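Local coordinates for protein restriction endonuclease R.BpuJI (Bacillus pumilus, PDB 5HNF) that probably acts as an endonuclease, this N-terminal portion being its DNA-binding domain, here bound to a chemically modified DNA duplex, at residues E130-K135 against F256-Y261; D152-Q157 against K186-R191; L158-I163 against I226-N231. All coordinates share one frame; numbering follows the deposited sequence.

Contact 1: E130-K135 against F256-Y261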
loop_
_atom_site.group_PDB
_atom_site.type_symbol
_atom_site.label_atom_id
_atom_site.label_comp_id
_atom_site.label_asym_id
_atom_site.label_seq_id
_atom_site.Cartn_x
_atom_site.Cartn_y
_atom_site.Cartn_z
ATOM N N GLU A 130 -9.005 -14.808 2.415
ATOM C CA GLU A 130 -10.140 -14.168 1.766
ATOM C C GLU A 130 -9.778 -13.578 0.400
ATOM O O GLU A 130 -10.451 -13.823 -0.600
ATOM C CB GLU A 130 -10.721 -13.074 2.646
ATOM C CG GLU A 130 -11.844 -12.359 1.977
ATOM C CD GLU A 130 -12.441 -11.266 2.822
ATOM O OE1 GLU A 130 -11.999 -11.102 3.985
ATOM O OE2 GLU A 130 -13.378 -10.601 2.324
ATOM N N LYS A 131 -8.703 -12.806 0.364
ATOM C CA LYS A 131 -8.274 -12.208 -0.883
ATOM C C LYS A 131 -7.848 -13.254 -1.926
ATOM O O LYS A 131 -8.169 -13.112 -3.104
ATOM C CB LYS A 131 -7.147 -11.205 -0.592
ATOM C CG LYS A 131 -7.663 -10.003 0.227
ATOM C CD LYS A 131 -6.574 -8.961 0.593
ATOM C CE LYS A 131 -7.135 -7.965 1.624
ATOM N NZ LYS A 131 -6.127 -6.920 2.047
ATOM N N VAL A 132 -7.139 -14.303 -1.510
ATOM C CA VAL A 132 -6.774 -15.383 -2.422
ATOM C C VAL A 132 -8.004 -16.152 -2.903
ATOM O O VAL A 132 -8.083 -16.583 -4.057
ATOM C CB VAL A 132 -5.782 -16.342 -1.759
ATOM C CG1 VAL A 132 -5.717 -17.664 -2.481
ATOM C CG2 VAL A 132 -4.404 -15.689 -1.727
ATOM N N GLY A 133 -8.967 -16.332 -2.009
ATOM C CA GLY A 133 -10.198 -16.997 -2.379
ATOM C C GLY A 133 -10.994 -16.207 -3.400
ATOM O O GLY A 133 -11.744 -16.789 -4.204
ATOM N N ALA A 134 -10.840 -14.883 -3.365
ATOM C CA ALA A 134 -11.510 -14.006 -4.313
ATOM C C ALA A 134 -10.691 -13.802 -5.607
ATOM O O ALA A 134 -11.085 -13.022 -6.484
ATOM C CB ALA A 134 -11.812 -12.685 -3.656
ATOM N N LYS A 135 -9.573 -14.524 -5.722
ATOM C CA LYS A 135 -8.676 -14.463 -6.886
ATOM C C LYS A 135 -8.185 -13.047 -7.178
ATOM O O LYS A 135 -8.007 -12.654 -8.329
ATOM C CB LYS A 135 -9.357 -15.056 -8.124
ATOM C CG LYS A 135 -9.699 -16.536 -7.929
ATOM C CD LYS A 135 -10.479 -17.125 -9.092
ATOM C CE LYS A 135 -10.706 -18.621 -8.875
ATOM N NZ LYS A 135 -11.265 -18.901 -7.526
ATOM N N PHE A 256 5.108 -10.956 -6.664
ATOM C CA PHE A 256 5.074 -11.974 -5.624
ATOM C C PHE A 256 3.799 -12.798 -5.806
ATOM O O PHE A 256 2.704 -12.257 -5.808
ATOM C CB PHE A 256 5.153 -11.327 -4.236
ATOM C CG PHE A 256 4.995 -12.290 -3.090
ATOM C CD1 PHE A 256 6.089 -12.974 -2.587
ATOM C CD2 PHE A 256 3.761 -12.448 -2.471
ATOM C CE1 PHE A 256 5.942 -13.854 -1.518
ATOM C CE2 PHE A 256 3.623 -13.308 -1.397
ATOM C CZ PHE A 256 4.698 -14.003 -0.934
ATOM N N ASN A 257 3.979 -14.103 -5.981
ATOM C CA ASN A 257 2.899 -15.034 -6.266
ATOM C C ASN A 257 2.341 -15.671 -5.004
ATOM O O ASN A 257 2.900 -16.632 -4.503
ATOM C CB ASN A 257 3.405 -16.118 -7.211
ATOM C CG ASN A 257 2.334 -17.122 -7.555
ATOM O OD1 ASN A 257 1.153 -16.855 -7.370
ATOM N ND2 ASN A 257 2.744 -18.291 -8.064
ATOM N N ALA A 258 1.222 -15.141 -4.517
ATOM C CA ALA A 258 0.582 -15.646 -3.310
ATOM C C ALA A 258 -0.042 -17.020 -3.533
ATOM O O ALA A 258 -0.331 -17.742 -2.572
ATOM C CB ALA A 258 -0.479 -14.660 -2.847
ATOM N N TYR A 259 -0.223 -17.389 -4.799
ATOM C CA TYR A 259 -1.029 -18.565 -5.133
ATOM C C TYR A 259 -0.260 -19.864 -5.120
ATOM O O TYR A 259 -0.828 -20.927 -5.338
ATOM C CB TYR A 259 -1.706 -18.350 -6.487
ATOM C CG TYR A 259 -2.793 -17.312 -6.329
ATOM C CD1 TYR A 259 -2.504 -15.957 -6.433
ATOM C CD2 TYR A 259 -4.077 -17.681 -5.965
ATOM C CE1 TYR A 259 -3.483 -15.003 -6.224
ATOM C CE2 TYR A 259 -5.057 -16.746 -5.754
ATOM C CZ TYR A 259 -4.758 -15.406 -5.884
ATOM O OH TYR A 259 -5.725 -14.469 -5.671
ATOM N N LYS A 260 1.023 -19.804 -4.835
ATOM C CA LYS A 260 1.798 -21.034 -4.799
ATOM C C LYS A 260 1.965 -21.590 -3.380
ATOM O O LYS A 260 2.693 -22.560 -3.166
ATOM C CB LYS A 260 3.154 -20.800 -5.434
ATOM C CG LYS A 260 4.012 -19.835 -4.688
ATOM C CD LYS A 260 5.342 -19.673 -5.412
ATOM C CE LYS A 260 6.274 -18.834 -4.595
ATOM N NZ LYS A 260 7.594 -18.623 -5.256
ATOM N N TYR A 261 1.299 -20.967 -2.414
ATOM C CA TYR A 261 1.413 -21.372 -1.010
ATOM C C TYR A 261 0.153 -22.103 -0.592
ATOM O O TYR A 261 -0.951 -21.701 -0.971
ATOM C CB TYR A 261 1.651 -20.143 -0.115
ATOM C CG TYR A 261 2.964 -19.407 -0.399
ATOM C CD1 TYR A 261 3.061 -18.462 -1.421
ATOM C CD2 TYR A 261 4.095 -19.657 0.355
ATOM C CE1 TYR A 261 4.244 -17.798 -1.683
ATOM C CE2 TYR A 261 5.292 -19.004 0.096
ATOM C CZ TYR A 261 5.353 -18.066 -0.924
ATOM O OH TYR A 261 6.545 -17.421 -1.172
#
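V132, on the last turn of helix 125-133, lies against the phenol of Y259, which reaches back from the loop between helices 240-247 and 266-281. The tight part is this valine-tyrosine pair. V132 CG1, anti to the backbone N (chi1 162°), comes to 3.5 Å from Y259 CE2. V132 CG2 stands over one face of the ring, displaced toward its rim, while the two side chains run alongside each other, pointing opposite ways. A258 CB points toward the helix and meets V132 CG2 at 4.2 Å, a looser touch than that of CG1 on the ring. P119 also touches V132, and F272 of helix 266-281 lies against A258.

The phenol continues past the valine to the end of the helix. Y259 OH stops 3.2 Å from K135 CA, where K135 turns to positive phi and its N bonds V132 O at 3.0 Å in a Schellman motif. The hydroxyl makes its hydrogen bond one residue further on, with I136 O. At its base the tyrosine is held by an Asx turn: N257 OD1 accepts from Y259 N at 3.0 Å, with the donor well above the carbonyl plane and OD1 lying at the edge of the Y259 ring.

The looser side is at K135. Its CB points away from the loop and approaches Y259 OH at only 4.4 Å, and the residue as a whole is exposed. K131 also directs its ammonium elsewhere, to a salt bridge with D123.

The two segments meet by van der Waals contact, chiefly apolar, while the polar tip of Y259 is satisfied by I136 O just beyond the helix. An amphipathic tyrosine thus joins the loop to the helix end by its flat carbon surface and by its hydroxyl.

Contact 2: D152-Q157 against K186-R191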
loop_
_atom_site.group_PDB
_atom_site.type_symbol
_atom_site.label_atom_id
_atom_site.label_comp_id
_atom_site.label_asym_id
_atom_site.label_seq_id
_atom_site.Cartn_x
_atom_site.Cartn_y
_atom_site.Cartn_z
ATOM N N ASP A 152 -6.849 11.423 -18.440
ATOM C CA ASP A 152 -6.316 12.626 -19.072
ATOM C C ASP A 152 -6.389 12.512 -20.594
ATOM O O ASP A 152 -6.740 13.485 -21.265
ATOM C CB ASP A 152 -4.886 12.912 -18.607
ATOM C CG ASP A 152 -4.836 13.640 -17.253
ATOM O OD1 ASP A 152 -5.879 14.112 -16.768
ATOM O OD2 ASP A 152 -3.739 13.760 -16.668
ATOM N N ASN A 153 -6.092 11.332 -21.141
ATOM C CA ASN A 153 -6.199 11.137 -22.594
ATOM C C ASN A 153 -7.575 11.555 -23.071
ATOM O O ASN A 153 -7.731 12.141 -24.153
ATOM C CB ASN A 153 -5.971 9.663 -22.987
ATOM C CG ASN A 153 -4.536 9.206 -22.808
ATOM O OD1 ASN A 153 -3.611 10.010 -22.659
ATOM N ND2 ASN A 153 -4.351 7.890 -22.791
ATOM N N ASN A 154 -8.567 11.255 -22.231
ATOM C CA ASN A 154 -9.980 11.466 -22.522
ATOM C C ASN A 154 -10.535 12.783 -21.984
ATOM O O ASN A 154 -11.753 13.010 -22.001
ATOM C CB ASN A 154 -10.784 10.292 -21.959
ATOM C CG ASN A 154 -10.702 9.068 -22.841
ATOM O OD1 ASN A 154 -11.573 8.837 -23.679
ATOM N ND2 ASN A 154 -9.657 8.291 -22.678
ATOM N N ASN A 155 -9.641 13.657 -21.525
ATOM C CA ASN A 155 -10.026 14.983 -21.044
ATOM C C ASN A 155 -11.089 14.935 -19.936
ATOM O O ASN A 155 -11.982 15.768 -19.894
ATOM C CB ASN A 155 -10.521 15.858 -22.222
ATOM C CG ASN A 155 -9.426 16.115 -23.259
ATOM O OD1 ASN A 155 -8.242 16.189 -22.917
ATOM N ND2 ASN A 155 -9.820 16.262 -24.527
ATOM N N ILE A 156 -10.987 13.964 -19.034
ATOM C CA ILE A 156 -11.778 14.017 -17.813
ATOM C C ILE A 156 -10.898 13.966 -16.561
ATOM O O ILE A 156 -9.712 13.572 -16.605
ATOM C CB ILE A 156 -12.837 12.871 -17.749
ATOM C CG1 ILE A 156 -12.148 11.498 -17.644
ATOM C CG2 ILE A 156 -13.792 12.963 -18.937
ATOM C CD1 ILE A 156 -13.123 10.364 -17.368
ATOM N N GLN A 157 -11.447 14.439 -15.462
ATOM C CA GLN A 157 -10.745 14.374 -14.179
ATOM C C GLN A 157 -11.459 13.405 -13.267
ATOM O O GLN A 157 -12.700 13.362 -13.233
ATOM C CB GLN A 157 -10.659 15.750 -13.530
ATOM C CG GLN A 157 -9.940 16.783 -14.390
ATOM C CD GLN A 157 -9.928 18.165 -13.756
ATOM O OE1 GLN A 157 -8.870 18.756 -13.567
ATOM N NE2 GLN A 157 -11.108 18.681 -13.426
ATOM N N LYS A 186 -16.650 3.259 -18.767
ATOM C CA LYS A 186 -17.728 3.108 -17.804
ATOM C C LYS A 186 -17.983 4.389 -17.013
ATOM O O LYS A 186 -19.135 4.768 -16.813
ATOM C CB LYS A 186 -17.414 1.957 -16.850
ATOM C CG LYS A 186 -18.534 1.630 -15.871
ATOM C CD LYS A 186 -19.734 1.019 -16.572
ATOM C CE LYS A 186 -20.779 0.589 -15.574
ATOM N NZ LYS A 186 -21.375 1.750 -14.873
ATOM N N ILE A 187 -16.920 5.051 -16.551
ATOM C CA ILE A 187 -17.097 6.292 -15.807
ATOM C C ILE A 187 -17.768 7.360 -16.666
ATOM O O ILE A 187 -18.700 8.038 -16.227
ATOM C CB ILE A 187 -15.759 6.798 -15.271
ATOM C CG1 ILE A 187 -15.294 5.859 -14.154
ATOM C CG2 ILE A 187 -15.859 8.238 -14.725
ATOM C CD1 ILE A 187 -13.852 6.179 -13.679
ATOM N N ILE A 188 -17.322 7.477 -17.909
ATOM C CA ILE A 188 -17.916 8.438 -18.838
ATOM C C ILE A 188 -19.378 8.083 -19.109
ATOM O O ILE A 188 -20.228 8.969 -19.157
ATOM C CB ILE A 188 -17.128 8.506 -20.148
ATOM C CG1 ILE A 188 -15.783 9.184 -19.893
ATOM C CG2 ILE A 188 -17.902 9.277 -21.232
ATOM C CD1 ILE A 188 -14.807 9.098 -21.060
ATOM N N GLU A 189 -19.674 6.798 -19.257
ATOM C CA GLU A 189 -21.055 6.361 -19.448
ATOM C C GLU A 189 -21.941 6.732 -18.252
ATOM O O GLU A 189 -23.051 7.241 -18.437
ATOM C CB GLU A 189 -21.111 4.854 -19.697
ATOM C CG GLU A 189 -22.512 4.267 -19.722
ATOM C CD GLU A 189 -22.515 2.765 -19.487
ATOM O OE1 GLU A 189 -21.568 2.088 -19.942
ATOM O OE2 GLU A 189 -23.453 2.262 -18.827
ATOM N N ASP A 190 -21.459 6.485 -17.032
ATOM C CA ASP A 190 -22.267 6.734 -15.827
ATOM C C ASP A 190 -22.526 8.227 -15.665
ATOM O O ASP A 190 -23.619 8.644 -15.305
ATOM C CB ASP A 190 -21.583 6.180 -14.569
ATOM C CG ASP A 190 -21.775 4.684 -14.406
ATOM O OD1 ASP A 190 -22.606 4.105 -15.137
ATOM O OD2 ASP A 190 -21.116 4.076 -13.537
ATOM N N ARG A 191 -21.501 9.033 -15.924
ATOM C CA ARG A 191 -21.637 10.477 -15.858
ATOM C C ARG A 191 -22.694 10.982 -16.824
ATOM O O ARG A 191 -23.499 11.834 -16.462
ATOM C CB ARG A 191 -20.285 11.143 -16.120
ATOM C CG ARG A 191 -19.314 10.961 -14.931
ATOM C CD ARG A 191 -18.013 11.699 -15.170
ATOM N NE ARG A 191 -17.050 11.558 -14.080
ATOM C CZ ARG A 191 -15.898 12.222 -14.035
ATOM N NH1 ARG A 191 -15.598 13.076 -15.006
ATOM N NH2 ARG A 191 -15.043 12.048 -13.030
HETATM O O HOH W 1 -13.959 15.678 -15.587
#
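I156 and R191 meet just after helix 140-153 has ended, where the chain runs beside helix 180-192. From I156 CB outward the side chain is covered by two kinds of neighbour. CB lies 3.9 Å from R191 NH1, approaching the guanidinium obliquely. The CG2 branch stays near that nitrogen, at 4.3 Å. CG1, set between the backbone N and the carbonyl carbon (chi1 66°), carries the longer branch toward the helix, where CD1 rests 3.9 Å from I188 CG1 and more loosely against I187 CG2. N154 adds to this patch, its OD1 touching I188 CD1, while its ND2 bonds T150 O.

Polar closure comes from R191, whose chain is extended from CG to NE. NH2 gives a nearly straight bond to Q157 O at 2.7 Å (171°), the oxygen lying in the guanidinium plane at its edge; NH1 reaches the same oxygen only weakly. A water accepts from both Q157 N and R191 NH1, so the guanidinium holds Q157 O directly and Q157 N through the water. NH2 also forms a salt bridge with D162, which further fixes its rotation.

N155, with positive phi, is the C-prime residue of a Schellman motif, and the arrangement is a helix-to-strand turn packed on a neighbouring helix, consistent with the first helix and strand of a winged-helix fold.

Contact 3: L158-I163 against I226-N231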
loop_
_atom_site.group_PDB
_atom_site.type_symbol
_atom_site.label_atom_id
_atom_site.label_comp_id
_atom_site.label_asym_id
_atom_site.label_seq_id
_atom_site.Cartn_x
_atom_site.Cartn_y
_atom_site.Cartn_z
ATOM N N LEU A 158 -10.689 12.630 -12.517
ATOM C CA LEU A 158 -11.289 11.655 -11.621
ATOM C C LEU A 158 -11.282 12.114 -10.177
ATOM O O LEU A 158 -10.340 12.760 -9.727
ATOM C CB LEU A 158 -10.564 10.318 -11.712
ATOM C CG LEU A 158 -10.451 9.720 -13.105
ATOM C CD1 LEU A 158 -9.799 8.348 -13.006
ATOM C CD2 LEU A 158 -11.826 9.614 -13.760
ATOM N N SER A 159 -12.333 11.779 -9.439
ATOM C CA SER A 159 -12.357 12.077 -8.014
ATOM C C SER A 159 -11.809 10.917 -7.200
ATOM O O SER A 159 -11.610 9.830 -7.721
ATOM C CB SER A 159 -13.783 12.373 -7.559
ATOM O OG SER A 159 -14.569 11.179 -7.622
ATOM N N LYS A 160 -11.606 11.152 -5.914
ATOM C CA LYS A 160 -11.262 10.078 -4.979
ATOM C C LYS A 160 -12.365 8.998 -4.973
ATOM O O LYS A 160 -12.080 7.795 -4.901
ATOM C CB LYS A 160 -11.042 10.642 -3.559
ATOM C CG LYS A 160 -9.781 11.491 -3.423
ATOM C CD LYS A 160 -9.635 12.126 -2.036
ATOM C CE LYS A 160 -10.809 13.028 -1.675
ATOM N NZ LYS A 160 -10.635 13.698 -0.345
ATOM N N ASP A 161 -13.631 9.426 -5.038
ATOM C CA ASP A 161 -14.741 8.472 -5.088
ATOM C C ASP A 161 -14.716 7.618 -6.358
ATOM O O ASP A 161 -15.044 6.427 -6.310
ATOM C CB ASP A 161 -16.088 9.196 -4.983
ATOM C CG ASP A 161 -16.353 9.764 -3.592
ATOM O OD1 ASP A 161 -16.079 9.082 -2.583
ATOM O OD2 ASP A 161 -16.857 10.904 -3.501
ATOM N N ASP A 162 -14.373 8.221 -7.495
ATOM C CA ASP A 162 -14.182 7.449 -8.721
ATOM C C ASP A 162 -13.106 6.372 -8.548
ATOM O O ASP A 162 -13.278 5.229 -8.959
ATOM C CB ASP A 162 -13.773 8.346 -9.886
ATOM C CG ASP A 162 -14.876 9.266 -10.342
ATOM O OD1 ASP A 162 -16.080 8.881 -10.307
ATOM O OD2 ASP A 162 -14.515 10.374 -10.796
ATOM N N ILE A 163 -11.937 6.753 -8.033
ATOM C CA ILE A 163 -10.887 5.767 -7.845
ATOM C C ILE A 163 -11.368 4.683 -6.885
ATOM O O ILE A 163 -11.114 3.501 -7.106
ATOM C CB ILE A 163 -9.595 6.429 -7.339
ATOM C CG1 ILE A 163 -9.112 7.450 -8.376
ATOM C CG2 ILE A 163 -8.517 5.379 -7.100
ATOM C CD1 ILE A 163 -8.646 6.841 -9.650
ATOM N N ILE A 226 1.328 11.977 -7.801
ATOM C CA ILE A 226 0.014 12.626 -7.882
ATOM C C ILE A 226 -0.079 13.780 -6.903
ATOM O O ILE A 226 0.804 13.982 -6.035
ATOM C CB ILE A 226 -1.188 11.636 -7.593
ATOM C CG1 ILE A 226 -1.098 11.029 -6.167
ATOM C CG2 ILE A 226 -1.217 10.521 -8.646
ATOM C CD1 ILE A 226 -2.435 10.556 -5.598
ATOM N N ARG A 227 -1.142 14.561 -7.082
ATOM C CA ARG A 227 -1.590 15.572 -6.139
ATOM C C ARG A 227 -3.046 15.285 -5.850
ATOM O O ARG A 227 -3.800 15.066 -6.786
ATOM C CB ARG A 227 -1.459 16.977 -6.738
ATOM C CG ARG A 227 -0.062 17.364 -7.081
ATOM C CD ARG A 227 0.716 17.625 -5.814
ATOM N NE ARG A 227 2.070 18.094 -6.101
ATOM C CZ ARG A 227 3.128 17.299 -6.216
ATOM N NH1 ARG A 227 3.000 15.981 -6.065
ATOM N NH2 ARG A 227 4.317 17.831 -6.471
ATOM N N ILE A 228 -3.443 15.257 -4.575
ATOM C CA ILE A 228 -4.862 15.222 -4.207
ATOM C C ILE A 228 -5.284 16.669 -4.057
ATOM O O ILE A 228 -4.866 17.365 -3.132
ATOM C CB ILE A 228 -5.101 14.416 -2.922
ATOM C CG1 ILE A 228 -4.474 13.030 -3.089
ATOM C CG2 ILE A 228 -6.588 14.342 -2.560
ATOM C CD1 ILE A 228 -4.390 12.179 -1.813
ATOM N N ASP A 229 -6.074 17.126 -5.008
ATOM C CA ASP A 229 -6.472 18.522 -5.064
ATOM C C ASP A 229 -7.972 18.601 -4.770
ATOM O O ASP A 229 -8.805 18.457 -5.677
ATOM C CB ASP A 229 -6.125 19.115 -6.425
ATOM C CG ASP A 229 -6.430 20.598 -6.508
ATOM O OD1 ASP A 229 -6.544 21.235 -5.439
ATOM O OD2 ASP A 229 -6.549 21.130 -7.634
ATOM N N GLY A 230 -8.315 18.799 -3.503
ATOM C CA GLY A 230 -9.711 18.800 -3.109
ATOM C C GLY A 230 -10.327 17.427 -3.302
ATOM O O GLY A 230 -9.911 16.456 -2.673
ATOM N N ASN A 231 -11.318 17.330 -4.181
ATOM C CA ASN A 231 -11.934 16.031 -4.418
ATOM C C ASN A 231 -11.202 15.235 -5.499
ATOM O O ASN A 231 -11.455 14.052 -5.690
ATOM C CB ASN A 231 -13.396 16.197 -4.811
ATOM C CG ASN A 231 -14.239 15.037 -4.361
ATOM O OD1 ASN A 231 -14.028 14.498 -3.279
ATOM N ND2 ASN A 231 -15.185 14.625 -5.196
HETATM O O HOH W 2 -8.206 16.125 -0.138
HETATM O O HOH W 3 -17.636 12.550 -5.232
HETATM O O HOH W 4 -14.367 12.084 -3.805
#
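Most unusual here is that N231, in the hairpin turn after strand 226-229, lends its backbone carbonyl to the start of helix 160-168. K160 N donates to N231 O at 2.9 Å, the donor almost straight out from the carbonyl (C=O...N angle 170°), and S159 CA lies 3.2 Å from the same oxygen, N231 O, in a CA-H...O contact. A carbonyl directed at the N-terminal end of a helix is probably favoured by the helix dipole.

The next N-H groups are met by a capping box and by water. In the box, with OG between its backbone N and carbonyl carbon (chi1 69°), S159 accepts from D162 N at 3.0 Å, and S159 N donates to D162 OD2. D161 N gives its hydrogen to a water that in turn donates to N231 OD1 and weakly to D161 OD2. A second water receives from N231 ND2 and donates to D161 OD2, so the asparagine amide is tied to the aspartate through solvent. ND2 also passes 3.6 Å from S159 CB.

The apolar part is K160 CD on I228 CG2, at 3.8 Å; the lysine chain, kinked about the CG-CD bond (chi3 -59°), crosses I228 at about a right angle. Separately, K160 CE passes 3.9 Å from N231 OD1. The ammonium is linked to G230 O through a water, weakly on the lysine side. Beyond the two segments it makes a long, weak ion pair with a phosphate of the bound DNA.

Strand 232-235 lies between strands 158-159 and 226-229 in an antiparallel sheet, an order consistent with a winged helix whose hairpin is the wing. Helix 206-222 packs on I226 and I228, helices 140-153 and 180-192 cover L158, and the hairpin turn, at N231, meets the start of helix 160-168.

From the N terminus, helix 125-133 reaches contact 1 first, and its partner loop comes only at 256-261, so contact 1 closes a long loop that contains both other contacts. Within it, 152-157 pairs with 186-191 and 158-163 with 226-231; the four segments alternate, so contacts 2 and 3 cross. These two also touch in space, sharing the R191-D162 salt bridge, with I187 packed on L158. Together they bind helices 140-153, 160-168 and 180-192 to the small antiparallel sheet. Contact 1, with nearest atoms about 19 and 15 Å from contacts 2 and 3, separately joins helix 125-133 to the loop before the C-terminal helix 266-281.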